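Local coordinates for protein exopolyphosphatase (Aquifex aeolicus, PDB 1T6C) that probably hydrolyses phosphoanhydride bonds in polyphosphate or guanosine pentaphosphate, as an actin-like-fold member of the Ppx/GppA phosphatase family, and binds calcium in this crystal, at residues V14-I19 against R25-Q30; A129-L134 against K156-R161; R190-L195 against F281-E286. One frame throughout, in Å; residues are numbered along the deposited sequence. Where two conformers were deposited one is given.

Contact 1 of 3, residues V14-I19 against R25-Q30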
ATOM      1  N   VAL A  14     -10.781 -10.779  14.132  1.00 11.88           N
ATOM      2  CA  VAL A  14      -9.663 -11.224  13.291  1.00 12.11           C
ATOM      3  C   VAL A  14      -8.621 -10.116  13.294  1.00 11.28           C
ATOM      4  O   VAL A  14      -8.928  -8.959  13.567  1.00 11.28           O
ATOM      5  CB  VAL A  14     -10.133 -11.591  11.846  1.00 12.37           C
ATOM      6  CG1 VAL A  14     -11.158 -12.713  11.937  1.00 13.48           C
ATOM      7  CG2 VAL A  14     -10.686 -10.416  11.100  1.00 14.30           C
ATOM      8  N   ALA A  15      -7.378 -10.480  13.047  1.00 10.75           N
ATOM      9  CA  ALA A  15      -6.305  -9.509  13.039  1.00  9.71           C
ATOM     10  C   ALA A  15      -5.269  -9.806  11.988  1.00  9.80           C
ATOM     11  O   ALA A  15      -5.046 -10.955  11.603  1.00 10.07           O
ATOM     12  CB  ALA A  15      -5.629  -9.490  14.361  1.00 10.48           C
ATOM     13  N   SER A  16      -4.582  -8.741  11.584  1.00  9.99           N
ATOM     14  CA  SER A  16      -3.465  -8.825  10.667  1.00 10.00           C
ATOM     15  C   SER A  16      -2.300  -8.083  11.265  1.00 10.50           C
ATOM     16  O   SER A  16      -2.506  -7.085  11.956  1.00 10.42           O
ATOM     17  CB  SER A  16      -3.788  -8.259   9.268  1.00 11.54           C
ATOM     18  OG  SER A  16      -4.002  -6.881   9.318  1.00 13.69           O
ATOM     19  N   ILE A  17      -1.108  -8.596  11.008  1.00 10.03           N
ATOM     20  CA  ILE A  17       0.153  -7.917  11.363  1.00  9.60           C
ATOM     21  C   ILE A  17       0.943  -7.851  10.073  1.00 10.70           C
ATOM     22  O   ILE A  17       1.075  -8.845   9.360  1.00 10.65           O
ATOM     23  CB  ILE A  17       0.886  -8.704  12.423  1.00 10.09           C
ATOM     24  CG1 ILE A  17       0.119  -8.663  13.743  1.00 12.33           C
ATOM     25  CG2 ILE A  17       2.286  -8.163  12.581  1.00 10.84           C
ATOM     26  CD1 ILE A  17       0.704  -9.535  14.821  1.00 13.46           C
ATOM     27  N   ASP A  18       1.447  -6.667   9.757  1.00 11.63           N
ATOM     28  CA  ASP A  18       2.312  -6.442   8.608  1.00 12.78           C
ATOM     29  C   ASP A  18       3.640  -5.854   9.072  1.00 12.34           C
ATOM     30  O   ASP A  18       3.674  -4.830   9.727  1.00 13.40           O
ATOM     31  CB  ASP A  18       1.645  -5.660   7.487  0.70 13.57           C
ATOM     32  CG  ASP A  18       1.315  -4.304   7.845  0.70 18.44           C
ATOM     33  OD1 ASP A  18       0.440  -4.134   8.738  0.70 23.51           O
ATOM     34  OD2 ASP A  18       1.854  -3.321   7.271  0.70 23.85           O
ATOM     35  N   ILE A  19       4.701  -6.553   8.725  1.00 12.49           N
ATOM     36  CA  ILE A  19       6.054  -6.175   9.073  1.00 13.54           C
ATOM     37  C   ILE A  19       6.699  -5.678   7.794  1.00 14.35           C
ATOM     38  O   ILE A  19       6.913  -6.446   6.861  1.00 14.93           O
ATOM     39  CB  ILE A  19       6.817  -7.408   9.620  1.00 14.10           C
ATOM     40  CG1 ILE A  19       6.159  -7.945  10.897  1.00 16.23           C
ATOM     41  CG2 ILE A  19       8.301  -7.071   9.812  1.00 15.71           C
ATOM     42  CD1 ILE A  19       6.776  -9.219  11.389  1.00 19.12           C
ATOM     43  N   ARG A  25       2.836  -3.137  11.953  1.00 14.33           N
ATOM     44  CA  ARG A  25       1.456  -2.660  12.129  1.00 13.81           C
ATOM     45  C   ARG A  25       0.493  -3.770  12.447  1.00 13.87           C
ATOM     46  O   ARG A  25       0.610  -4.853  11.875  1.00 14.32           O
ATOM     47  CB  ARG A  25       1.007  -1.919  10.903  1.00 15.69           C
ATOM     48  CG  ARG A  25       1.755  -0.577  10.761  1.00 17.54           C
ATOM     49  CD  ARG A  25       1.327   0.265   9.662  1.00 22.46           C
ATOM     50  NE  ARG A  25      -0.035   0.712   9.838  1.00 24.93           N
ATOM     51  CZ  ARG A  25      -0.607   1.606   9.060  1.00 25.78           C
ATOM     52  NH1 ARG A  25       0.076   2.170   8.078  1.00 26.20           N
ATOM     53  NH2 ARG A  25      -1.865   1.943   9.286  1.00 30.44           N
ATOM     54  N   LEU A  26      -0.426  -3.470  13.355  1.00 11.66           N
ATOM     55  CA  LEU A  26      -1.465  -4.399  13.820  1.00 10.93           C
ATOM     56  C   LEU A  26      -2.831  -3.798  13.477  1.00 10.76           C
ATOM     57  O   LEU A  26      -3.075  -2.606  13.697  1.00 10.56           O
ATOM     58  CB  LEU A  26      -1.383  -4.571  15.337  1.00 10.53           C
ATOM     59  CG  LEU A  26      -2.551  -5.311  16.008  1.00 12.68           C
ATOM     60  CD1 LEU A  26      -2.583  -6.793  15.593  1.00 12.05           C
ATOM     61  CD2 LEU A  26      -2.506  -5.149  17.530  1.00 13.18           C
ATOM     62  N   THR A  27      -3.720  -4.621  12.939  1.00 10.52           N
ATOM     63  CA  THR A  27      -5.092  -4.254  12.676  1.00 11.17           C
ATOM     64  C   THR A  27      -6.033  -5.337  13.208  1.00 11.82           C
ATOM     65  O   THR A  27      -5.848  -6.485  12.906  1.00 10.66           O
ATOM     66  CB  THR A  27      -5.329  -4.064  11.148  1.00 12.52           C
ATOM     67  OG1 THR A  27      -4.330  -3.187  10.590  1.00 13.72           O
ATOM     68  CG2 THR A  27      -6.698  -3.417  10.893  1.00 14.04           C
ATOM     69  N   ILE A  28      -7.000  -4.958  14.032  1.00 11.69           N
ATOM     70  CA  ILE A  28      -7.972  -5.889  14.600  1.00 12.08           C
ATOM     71  C   ILE A  28      -9.332  -5.448  14.109  1.00 12.55           C
ATOM     72  O   ILE A  28      -9.650  -4.256  14.173  1.00 12.81           O
ATOM     73  CB  ILE A  28      -7.961  -5.934  16.135  1.00 12.12           C
ATOM     74  CG1 ILE A  28      -6.571  -6.295  16.689  1.00 12.84           C
ATOM     75  CG2 ILE A  28      -8.989  -6.937  16.625  1.00 13.39           C
ATOM     76  CD1 ILE A  28      -6.488  -6.408  18.201  1.00 13.68           C
ATOM     77  N   ALA A  29     -10.128  -6.401  13.627  1.00 12.07           N
ATOM     78  CA  ALA A  29     -11.461  -6.107  13.121  1.00 12.75           C
ATOM     79  C   ALA A  29     -12.446  -7.069  13.766  1.00 12.74           C
ATOM     80  O   ALA A  29     -12.070  -8.161  14.201  1.00 13.36           O
ATOM     81  CB  ALA A  29     -11.490  -6.231  11.662  1.00 12.86           C
ATOM     82  N   GLN A  30     -13.700  -6.646  13.837  1.00 14.20           N
ATOM     83  CA  GLN A  30     -14.802  -7.577  14.133  1.00 16.32           C
ATOM     84  C   GLN A  30     -15.585  -7.844  12.873  1.00 16.86           C
ATOM     85  O   GLN A  30     -15.713  -6.971  12.028  1.00 16.68           O
ATOM     86  CB  GLN A  30     -15.704  -7.012  15.236  1.00 17.70           C
ATOM     87  CG  GLN A  30     -16.400  -5.735  14.921  1.00 21.00           C
ATOM     88  CD  GLN A  30     -17.718  -5.550  15.707  1.00 25.92           C
ATOM     89  OE1 GLN A  30     -18.760  -5.152  15.128  1.00 27.59           O
ATOM     90  NE2 GLN A  30     -17.670  -5.830  17.010  1.00 27.78           N
TER
HETATM   91  O   HOH W   1      -2.008  -4.733   9.981  1.00 14.59           O
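A15 and I17 pair with I28 and L26 on the tightly packed, apolar face of an antiparallel hairpin, part of the five-stranded sheet in this actin-like fold. L26 has its CG anti to the backbone N (chi1 169°), which, with chi2 at 67°, brings CD1 toward strand 12-19, 3.8 Å from I17 CG1 and 4.3 Å from A15 CB. I28 CG1 comes within 4.1 Å of A15 CB. Six backbone hydrogen bonds hold the strands, and A15 CA adds a short CA-H...O contact of 3.1 Å to T27 O.

V14, S16, D18, R25, T27 and A29 occupy the other face. S16, T27 and A29 are buried there against L305, and a water hydrogen-bonds to S16 OG at 3.0 Å and T27 OG1 at 2.9 Å. Only toward D18 and R25, both partly exposed, does the packing slacken. D18 has two conformers; in this one it runs beside R25, but its OD2 makes a salt bridge with R301, whose carbonyl also binds S16 OG.

Helix 300-313 covers this second face, helix 60-79 covers L26 and I17 on the apolar one, and strands 84-89 and 35-45 flank the pair.

Contact 2 of 3, residues A129-L134 against K156-R161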
ATOM      1  N   ALA A 129      -9.324  -6.703  -0.436  1.00  9.33           N
ATOM      2  CA  ALA A 129      -9.815  -5.561   0.292  1.00  9.49           C
ATOM      3  C   ALA A 129     -10.771  -4.704  -0.511  1.00  9.94           C
ATOM      4  O   ALA A 129     -11.727  -4.203   0.028  1.00 11.12           O
ATOM      5  CB  ALA A 129      -8.648  -4.732   0.797  1.00  9.48           C
ATOM      6  N   VAL A 130     -10.456  -4.543  -1.792  1.00  9.79           N
ATOM      7  CA  VAL A 130     -11.221  -3.729  -2.708  1.00  9.81           C
ATOM      8  C   VAL A 130     -12.517  -4.458  -3.060  1.00 10.12           C
ATOM      9  O   VAL A 130     -13.584  -3.851  -3.138  1.00 11.07           O
ATOM     10  CB  VAL A 130     -10.400  -3.430  -3.962  1.00  9.80           C
ATOM     11  CG1 VAL A 130     -11.253  -2.845  -5.033  1.00 11.22           C
ATOM     12  CG2 VAL A 130      -9.268  -2.491  -3.625  1.00 10.17           C
ATOM     13  N   ALA A 131     -12.404  -5.750  -3.289  1.00 10.86           N
ATOM     14  CA  ALA A 131     -13.572  -6.551  -3.598  1.00 11.26           C
ATOM     15  C   ALA A 131     -14.630  -6.424  -2.521  1.00 12.82           C
ATOM     16  O   ALA A 131     -15.809  -6.252  -2.819  1.00 13.13           O
ATOM     17  CB  ALA A 131     -13.203  -8.008  -3.863  1.00 11.85           C
ATOM     18  N   TYR A 132     -14.216  -6.467  -1.268  1.00 12.30           N
ATOM     19  CA  TYR A 132     -15.118  -6.317  -0.150  1.00 12.69           C
ATOM     20  C   TYR A 132     -15.593  -4.877   0.033  1.00 12.71           C
ATOM     21  O   TYR A 132     -16.789  -4.608   0.159  1.00 13.52           O
ATOM     22  CB  TYR A 132     -14.448  -6.809   1.137  1.00 12.60           C
ATOM     23  CG  TYR A 132     -15.293  -6.496   2.320  1.00 13.77           C
ATOM     24  CD1 TYR A 132     -16.399  -7.275   2.612  1.00 16.52           C
ATOM     25  CD2 TYR A 132     -15.046  -5.382   3.123  1.00 14.96           C
ATOM     26  CE1 TYR A 132     -17.204  -6.973   3.671  1.00 19.37           C
ATOM     27  CE2 TYR A 132     -15.878  -5.063   4.193  1.00 17.13           C
ATOM     28  CZ  TYR A 132     -16.964  -5.869   4.436  1.00 18.83           C
ATOM     29  OH  TYR A 132     -17.821  -5.616   5.464  1.00 23.39           O
ATOM     30  N   SER A 133     -14.657  -3.934   0.064  1.00 12.09           N
ATOM     31  CA  SER A 133     -14.966  -2.569   0.487  1.00 11.63           C
ATOM     32  C   SER A 133     -15.514  -1.640  -0.564  1.00 11.66           C
ATOM     33  O   SER A 133     -16.052  -0.571  -0.207  1.00 12.36           O
ATOM     34  CB  SER A 133     -13.734  -1.921   1.116  1.00 11.28           C
ATOM     35  OG  SER A 133     -12.757  -1.631   0.156  1.00 11.52           O
ATOM     36  N   LEU A 134     -15.405  -2.024  -1.838  1.00 11.70           N
ATOM     37  CA  LEU A 134     -15.910  -1.212  -2.951  1.00 11.90           C
ATOM     38  C   LEU A 134     -16.802  -1.972  -3.922  1.00 13.24           C
ATOM     39  O   LEU A 134     -17.599  -1.343  -4.626  1.00 14.95           O
ATOM     40  CB  LEU A 134     -14.761  -0.580  -3.743  1.00 12.32           C
ATOM     41  CG  LEU A 134     -14.038   0.587  -3.040  1.00 12.34           C
ATOM     42  CD1 LEU A 134     -12.813   0.976  -3.872  1.00 12.71           C
ATOM     43  CD2 LEU A 134     -14.963   1.785  -2.834  1.00 13.61           C
ATOM     44  N   LYS A 156     -12.253 -10.211 -11.531  1.00 15.51           N
ATOM     45  CA  LYS A 156     -13.665  -9.902 -11.530  1.00 16.32           C
ATOM     46  C   LYS A 156     -14.280 -10.403 -10.235  1.00 14.39           C
ATOM     47  O   LYS A 156     -14.024 -11.537  -9.832  1.00 14.21           O
ATOM     48  CB  LYS A 156     -14.362 -10.586 -12.705  0.50 16.86           C
ATOM     49  CG  LYS A 156     -15.875 -10.403 -12.708  0.50 18.80           C
ATOM     50  CD  LYS A 156     -16.391 -10.266 -14.129  0.50 21.44           C
ATOM     51  CE  LYS A 156     -17.867 -10.581 -14.241  0.50 22.83           C
ATOM     52  NZ  LYS A 156     -18.632  -9.347 -14.528  0.50 23.36           N
ATOM     53  N   GLY A 157     -15.051  -9.559  -9.565  1.00 14.58           N
ATOM     54  CA  GLY A 157     -15.577  -9.896  -8.259  1.00 14.04           C
ATOM     55  C   GLY A 157     -14.396 -10.236  -7.341  1.00 15.24           C
ATOM     56  O   GLY A 157     -13.374  -9.529  -7.354  1.00 16.28           O
ATOM     57  N   TYR A 158     -14.492 -11.320  -6.597  1.00 14.28           N
ATOM     58  CA  TYR A 158     -13.431 -11.683  -5.654  1.00 13.95           C
ATOM     59  C   TYR A 158     -12.300 -12.508  -6.286  1.00 15.04           C
ATOM     60  O   TYR A 158     -11.314 -12.878  -5.593  1.00 16.38           O
ATOM     61  CB  TYR A 158     -14.040 -12.455  -4.497  1.00 14.24           C
ATOM     62  CG  TYR A 158     -14.663 -11.620  -3.418  1.00 13.50           C
ATOM     63  CD1 TYR A 158     -15.911 -11.073  -3.565  1.00 16.10           C
ATOM     64  CD2 TYR A 158     -13.978 -11.352  -2.241  1.00 16.29           C
ATOM     65  CE1 TYR A 158     -16.490 -10.341  -2.566  1.00 17.72           C
ATOM     66  CE2 TYR A 158     -14.549 -10.615  -1.255  1.00 15.87           C
ATOM     67  CZ  TYR A 158     -15.791 -10.103  -1.405  1.00 15.80           C
ATOM     68  OH  TYR A 158     -16.377  -9.365  -0.402  1.00 17.53           O
ATOM     69  N   LYS A 159     -12.412 -12.800  -7.590  1.00 14.78           N
ATOM     70  CA  LYS A 159     -11.483 -13.673  -8.270  1.00 15.77           C
ATOM     71  C   LYS A 159     -10.366 -12.889  -8.910  1.00 15.61           C
ATOM     72  O   LYS A 159     -10.606 -12.061  -9.756  1.00 16.33           O
ATOM     73  CB  LYS A 159     -12.197 -14.481  -9.378  1.00 16.38           C
ATOM     74  CG  LYS A 159     -11.284 -15.449 -10.066  1.00 19.80           C
ATOM     75  CD  LYS A 159     -12.012 -16.396 -11.016  1.00 20.18           C
ATOM     76  CE  LYS A 159     -11.871 -15.971 -12.441  1.00 22.73           C
ATOM     77  NZ  LYS A 159     -12.820 -16.749 -13.327  1.00 20.15           N
ATOM     78  N   VAL A 160      -9.143 -13.151  -8.497  1.00 15.52           N
ATOM     79  CA  VAL A 160      -7.983 -12.602  -9.168  1.00 16.82           C
ATOM     80  C   VAL A 160      -7.609 -13.502 -10.346  1.00 18.06           C
ATOM     81  O   VAL A 160      -7.473 -14.721 -10.185  1.00 18.94           O
ATOM     82  CB  VAL A 160      -6.822 -12.511  -8.184  1.00 16.31           C
ATOM     83  CG1 VAL A 160      -5.526 -12.076  -8.864  1.00 16.96           C
ATOM     84  CG2 VAL A 160      -7.182 -11.538  -7.044  1.00 16.34           C
ATOM     85  N   ARG A 161      -7.441 -12.894 -11.516  1.00 18.34           N
ATOM     86  CA  ARG A 161      -6.912 -13.577 -12.702  1.00 20.37           C
ATOM     87  C   ARG A 161      -5.431 -13.472 -12.875  1.00 19.86           C
ATOM     88  O   ARG A 161      -4.762 -14.432 -13.251  1.00 21.45           O
ATOM     89  CB  ARG A 161      -7.562 -12.999 -13.931  1.00 21.71           C
ATOM     90  CG  ARG A 161      -8.930 -13.520 -14.090  1.00 26.07           C
ATOM     91  CD  ARG A 161      -9.276 -13.957 -15.524  1.00 29.41           C
ATOM     92  NE  ARG A 161     -10.720 -14.088 -15.598  1.00 26.92           N
ATOM     93  CZ  ARG A 161     -11.533 -13.063 -15.593  1.00 27.99           C
ATOM     94  NH1 ARG A 161     -11.065 -11.826 -15.512  1.00 25.24           N
ATOM     95  NH2 ARG A 161     -12.828 -13.269 -15.635  1.00 31.16           N
TER
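A131 CB sits squarely over one face of the Y158 ring, a CH-pi contact 3.8 Å from the ring centroid and only 10° off its normal. The ring belongs to a beta hairpin of the actin-like fold: strands 149-156 and 159-166 are joined by a type II' turn from K156 to K159, and Y158 reaches from that turn to the C-terminal end of helix 119-133. Its CG lies anti to the carbonyl carbon (chi1 -82°), which sends the ring out to the A131 methyl.

From there the phenol extends alongside the helix toward Y132. Y158 OH approaches Y132 CA to 3.3 Å and Y132 CB to 3.6 Å, and lies at the edge of the Y132 ring, in its plane. The two tyrosine side chains lie abreast, both heading in one direction. No hydrogen bond joins the two segments directly, so the contact rests on the CH-pi meeting and van der Waals packing.

One step out, the turn fixes where Y158 starts. K156 and K159 exchange two backbone hydrogen bonds, and G157, at phi 56°, supplies the positive phi that the second position of this turn needs and that glycine adopts easily. The carbonyl of G157, close to the A131 methyl, accepts a hydrogen bond from Y127 OH, so a second tyrosine of helix 119-133 holds the turn against the helix.

Y132 has its own tether: its OH bonds to the backbone N of L36 in strand 35-45, while K135 makes a cation-pi contact with its ring. V130 packs onto strands 139-146 and 208-212. Near the end of the helix A129 O takes two donors from opposite faces of its carbonyl plane, S133 N and, at 2.8 Å, S133 OG, which also bonds H235 NE2.

Contact 3 of 3, residues R190-L195 against F281-E286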
ATOM      1  N   ARG A 190      11.192  12.607 -19.537  1.00 10.04           N
ATOM      2  CA  ARG A 190      11.879  11.329 -19.466  1.00 10.56           C
ATOM      3  C   ARG A 190      11.173  10.319 -18.537  1.00 10.54           C
ATOM      4  O   ARG A 190      11.124   9.117 -18.816  1.00 10.89           O
ATOM      5  CB  ARG A 190      13.294  11.512 -19.002  1.00 11.64           C
ATOM      6  CG  ARG A 190      14.198  12.123 -20.047  1.00 12.76           C
ATOM      7  CD  ARG A 190      15.652  12.150 -19.609  1.00 14.10           C
ATOM      8  NE  ARG A 190      16.031  13.276 -18.748  1.00 17.47           N
ATOM      9  CZ  ARG A 190      16.306  14.494 -19.194  1.00 17.34           C
ATOM     10  NH1 ARG A 190      16.668  15.460 -18.355  1.00 20.27           N
ATOM     11  NH2 ARG A 190      16.215  14.761 -20.474  1.00 17.87           N
ATOM     12  N   PHE A 191      10.732  10.830 -17.390  1.00 10.01           N
ATOM     13  CA  PHE A 191       9.961  10.054 -16.418  1.00  9.00           C
ATOM     14  C   PHE A 191       8.727   9.453 -17.106  1.00  8.56           C
ATOM     15  O   PHE A 191       8.475   8.247 -16.998  1.00  8.62           O
ATOM     16  CB  PHE A 191       9.605  10.982 -15.257  1.00  9.10           C
ATOM     17  CG  PHE A 191       8.469  10.544 -14.396  1.00 10.00           C
ATOM     18  CD1 PHE A 191       8.656   9.619 -13.384  1.00 10.47           C
ATOM     19  CD2 PHE A 191       7.210  11.138 -14.525  1.00  9.29           C
ATOM     20  CE1 PHE A 191       7.604   9.261 -12.580  1.00  9.69           C
ATOM     21  CE2 PHE A 191       6.178  10.797 -13.693  1.00  8.04           C
ATOM     22  CZ  PHE A 191       6.370   9.859 -12.731  1.00 10.18           C
ATOM     23  N   PHE A 192       7.981  10.261 -17.842  1.00  9.68           N
ATOM     24  CA  PHE A 192       6.816   9.710 -18.537  1.00  9.95           C
ATOM     25  C   PHE A 192       7.159   8.753 -19.688  1.00  9.99           C
ATOM     26  O   PHE A 192       6.415   7.798 -19.932  1.00 11.52           O
ATOM     27  CB  PHE A 192       5.878  10.837 -19.006  1.00  9.38           C
ATOM     28  CG  PHE A 192       5.017  11.427 -17.898  1.00  9.67           C
ATOM     29  CD1 PHE A 192       4.187  10.611 -17.149  1.00 10.91           C
ATOM     30  CD2 PHE A 192       5.015  12.783 -17.610  1.00 11.32           C
ATOM     31  CE1 PHE A 192       3.374  11.138 -16.119  1.00 13.36           C
ATOM     32  CE2 PHE A 192       4.217  13.305 -16.575  1.00 11.73           C
ATOM     33  CZ  PHE A 192       3.405  12.474 -15.843  1.00 12.32           C
ATOM     34  N   GLU A 193       8.238   9.000 -20.414  1.00 10.62           N
ATOM     35  CA  GLU A 193       8.686   8.063 -21.427  1.00 11.43           C
ATOM     36  C   GLU A 193       8.940   6.696 -20.790  1.00 11.20           C
ATOM     37  O   GLU A 193       8.614   5.652 -21.372  1.00 11.47           O
ATOM     38  CB  GLU A 193       9.957   8.570 -22.120  1.00 12.83           C
ATOM     39  CG  GLU A 193       9.798   9.799 -22.988  1.00 16.14           C
ATOM     40  CD  GLU A 193      11.135  10.380 -23.497  1.00 18.67           C
ATOM     41  OE1 GLU A 193      12.224   9.962 -23.046  1.00 23.07           O
ATOM     42  OE2 GLU A 193      11.094  11.267 -24.377  1.00 21.16           O
ATOM     43  N   PHE A 194       9.581   6.693 -19.620  1.00 10.82           N
ATOM     44  CA  PHE A 194       9.876   5.450 -18.929  1.00 10.38           C
ATOM     45  C   PHE A 194       8.579   4.770 -18.518  1.00 10.55           C
ATOM     46  O   PHE A 194       8.418   3.561 -18.691  1.00 10.58           O
ATOM     47  CB  PHE A 194      10.781   5.697 -17.710  1.00 10.63           C
ATOM     48  CG  PHE A 194      10.805   4.544 -16.761  1.00  9.82           C
ATOM     49  CD1 PHE A 194      11.533   3.400 -17.071  1.00 10.77           C
ATOM     50  CD2 PHE A 194      10.044   4.551 -15.619  1.00  9.92           C
ATOM     51  CE1 PHE A 194      11.527   2.312 -16.227  1.00 12.20           C
ATOM     52  CE2 PHE A 194      10.023   3.452 -14.769  1.00 11.33           C
ATOM     53  CZ  PHE A 194      10.791   2.338 -15.058  1.00 12.77           C
ATOM     54  N   LEU A 195       7.633   5.534 -17.984  1.00 10.07           N
ATOM     55  CA  LEU A 195       6.401   4.940 -17.510  1.00 10.44           C
ATOM     56  C   LEU A 195       5.603   4.387 -18.694  1.00 11.36           C
ATOM     57  O   LEU A 195       5.006   3.332 -18.570  1.00 12.03           O
ATOM     58  CB  LEU A 195       5.581   5.940 -16.712  1.00  9.98           C
ATOM     59  CG  LEU A 195       6.029   6.273 -15.313  1.00 11.49           C
ATOM     60  CD1 LEU A 195       5.113   7.309 -14.720  1.00 13.65           C
ATOM     61  CD2 LEU A 195       6.084   5.025 -14.442  1.00 10.76           C
ATOM     62  N   PHE A 281      -0.136   7.198 -11.580  1.00  9.38           N
ATOM     63  CA  PHE A 281      -1.594   7.080 -11.778  1.00  9.67           C
ATOM     64  C   PHE A 281      -2.043   7.804 -13.023  1.00  9.84           C
ATOM     65  O   PHE A 281      -2.937   7.310 -13.718  1.00 10.10           O
ATOM     66  CB  PHE A 281      -2.337   7.599 -10.561  1.00  9.70           C
ATOM     67  CG  PHE A 281      -2.259   6.654  -9.394  1.00  9.03           C
ATOM     68  CD1 PHE A 281      -1.322   6.846  -8.390  1.00 10.73           C
ATOM     69  CD2 PHE A 281      -3.063   5.533  -9.347  1.00 10.84           C
ATOM     70  CE1 PHE A 281      -1.224   5.937  -7.360  1.00  9.83           C
ATOM     71  CE2 PHE A 281      -2.944   4.616  -8.311  1.00 10.33           C
ATOM     72  CZ  PHE A 281      -2.052   4.829  -7.332  1.00  9.64           C
ATOM     73  N   LEU A 282      -1.437   8.943 -13.332  1.00 10.47           N
ATOM     74  CA  LEU A 282      -1.842   9.733 -14.522  1.00 10.99           C
ATOM     75  C   LEU A 282      -1.531   8.909 -15.776  1.00 11.82           C
ATOM     76  O   LEU A 282      -2.401   8.704 -16.650  1.00 12.14           O
ATOM     77  CB  LEU A 282      -1.100  11.077 -14.517  1.00 11.88           C
ATOM     78  CG  LEU A 282      -1.489  12.022 -15.650  1.00 13.26           C
ATOM     79  CD1 LEU A 282      -2.922  12.525 -15.425  1.00 16.62           C
ATOM     80  CD2 LEU A 282      -0.456  13.150 -15.681  1.00 15.66           C
ATOM     81  N   LYS A 283      -0.292   8.422 -15.888  1.00 10.85           N
ATOM     82  CA  LYS A 283       0.101   7.596 -17.022  1.00 11.09           C
ATOM     83  C   LYS A 283      -0.696   6.287 -17.091  1.00 11.52           C
ATOM     84  O   LYS A 283      -1.016   5.809 -18.176  1.00 12.00           O
ATOM     85  CB  LYS A 283       1.635   7.377 -17.068  1.00 12.61           C
ATOM     86  CG  LYS A 283       2.148   6.599 -18.279  1.00 15.83           C
ATOM     87  CD  LYS A 283       1.891   7.261 -19.640  1.00 20.35           C
ATOM     88  CE  LYS A 283       2.714   8.520 -19.854  1.00 21.61           C
ATOM     89  NZ  LYS A 283       2.594   8.970 -21.313  1.00 22.47           N
ATOM     90  N   THR A 284      -1.060   5.720 -15.948  1.00 11.00           N
ATOM     91  CA  THR A 284      -1.859   4.500 -15.927  1.00 10.53           C
ATOM     92  C   THR A 284      -3.205   4.752 -16.625  1.00 10.30           C
ATOM     93  O   THR A 284      -3.624   3.974 -17.479  1.00 11.61           O
ATOM     94  CB  THR A 284      -2.098   4.032 -14.481  1.00 11.54           C
ATOM     95  OG1 THR A 284      -0.862   3.513 -13.946  1.00 12.45           O
ATOM     96  CG2 THR A 284      -3.078   2.887 -14.427  1.00 13.55           C
ATOM     97  N   LEU A 285      -3.882   5.821 -16.248  1.00 11.06           N
ATOM     98  CA  LEU A 285      -5.166   6.147 -16.882  1.00 10.53           C
ATOM     99  C   LEU A 285      -5.010   6.376 -18.399  1.00 12.22           C
ATOM    100  O   LEU A 285      -5.828   5.878 -19.190  1.00 13.05           O
ATOM    101  CB  LEU A 285      -5.827   7.350 -16.229  1.00 11.31           C
ATOM    102  CG  LEU A 285      -6.396   7.073 -14.839  1.00 11.79           C
ATOM    103  CD1 LEU A 285      -7.071   8.318 -14.313  1.00 14.68           C
ATOM    104  CD2 LEU A 285      -7.370   5.929 -14.831  1.00 14.22           C
ATOM    105  N   GLU A 286      -3.958   7.073 -18.796  1.00 12.62           N
ATOM    106  CA  GLU A 286      -3.707   7.306 -20.234  1.00 12.65           C
ATOM    107  C   GLU A 286      -3.503   5.984 -20.982  1.00 13.84           C
ATOM    108  O   GLU A 286      -4.109   5.709 -22.038  1.00 14.30           O
ATOM    109  CB  GLU A 286      -2.501   8.235 -20.413  1.00 12.82           C
ATOM    110  CG  GLU A 286      -2.197   8.550 -21.869  1.00 16.10           C
ATOM    111  CD  GLU A 286      -0.936   9.350 -22.111  1.00 21.50           C
ATOM    112  OE1 GLU A 286      -0.254   9.755 -21.167  1.00 21.46           O
ATOM    113  OE2 GLU A 286      -0.629   9.574 -23.301  1.00 27.50           O
TER
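Helices 185-199 and 274-288 of the actin-like fold pack against each other where F192 and L195 meet L282 and K283. The axes of the two short segments pass 10.3 Å apart with a signed crossing angle of -48°, the chains running roughly the same way.

K283 has the largest share of the contact, and it takes part with its aliphatic carbons. Two bends, at chi2 (62°) and chi3 (69°), fold the chain against helix 185-199 so that successive carbons find different partners. CG lies 3.8 Å from L195 CB; further along, CE comes to 3.7 Å from F192 CD1 and 3.8 Å from F192 O. The F192 side chain runs obliquely across the lysine, and at its far end CZ touches L282 CD2 at 3.9 Å. The two helices thus meet through one phenylalanine ring, two leucines and the lysine methylenes.

The lysine's charge is dealt with at the end of the chain. K283 NZ forms a salt bridge with E286 OE1 at 3.0 Å, one helical turn on, approaching from above the carboxylate plane, and a second salt bridge with E196 of the other helix. Two carboxylates around an otherwise buried lysine would be expected to favour its charged form, and the pair ties both helices together through one nitrogen.

Within helix 185-199 the ring of F192 is itself backed: F191 CD2 stands over the centre of one face, and L195 CD1 lies over the rim of the F191 ring.

Outward from the contact, F192 meets the F248 ring of helix 241-251, which also covers L282; F191 packs on helix 170-177, and F281 and T284 pack on strand 139-146.

How the contacts relate
The three contacts sample both sheets of the actin-like fold. Contact 1 lies within the five-stranded sheet; contacts 2 and 3 involve the six-stranded sheet and the helices beside it. Contacts 1 and 2 are neighbours, with centres 19 Å apart and nearest atoms about 7 Å apart, and strand 35-45 connects them by pairing with 25-30 and receiving Y132. Contact 3 lies across the chain's centre from contact 1, about 34 Å between centres, and its centre is 25 Å from that of contact 2, nearest atoms about 11 Å apart. The bound calcium, held by D144, G146, S149 and E151, lies about 11 Å from the D18 side chain and about 13 Å from that of L195, whereas contact 2 is away from it.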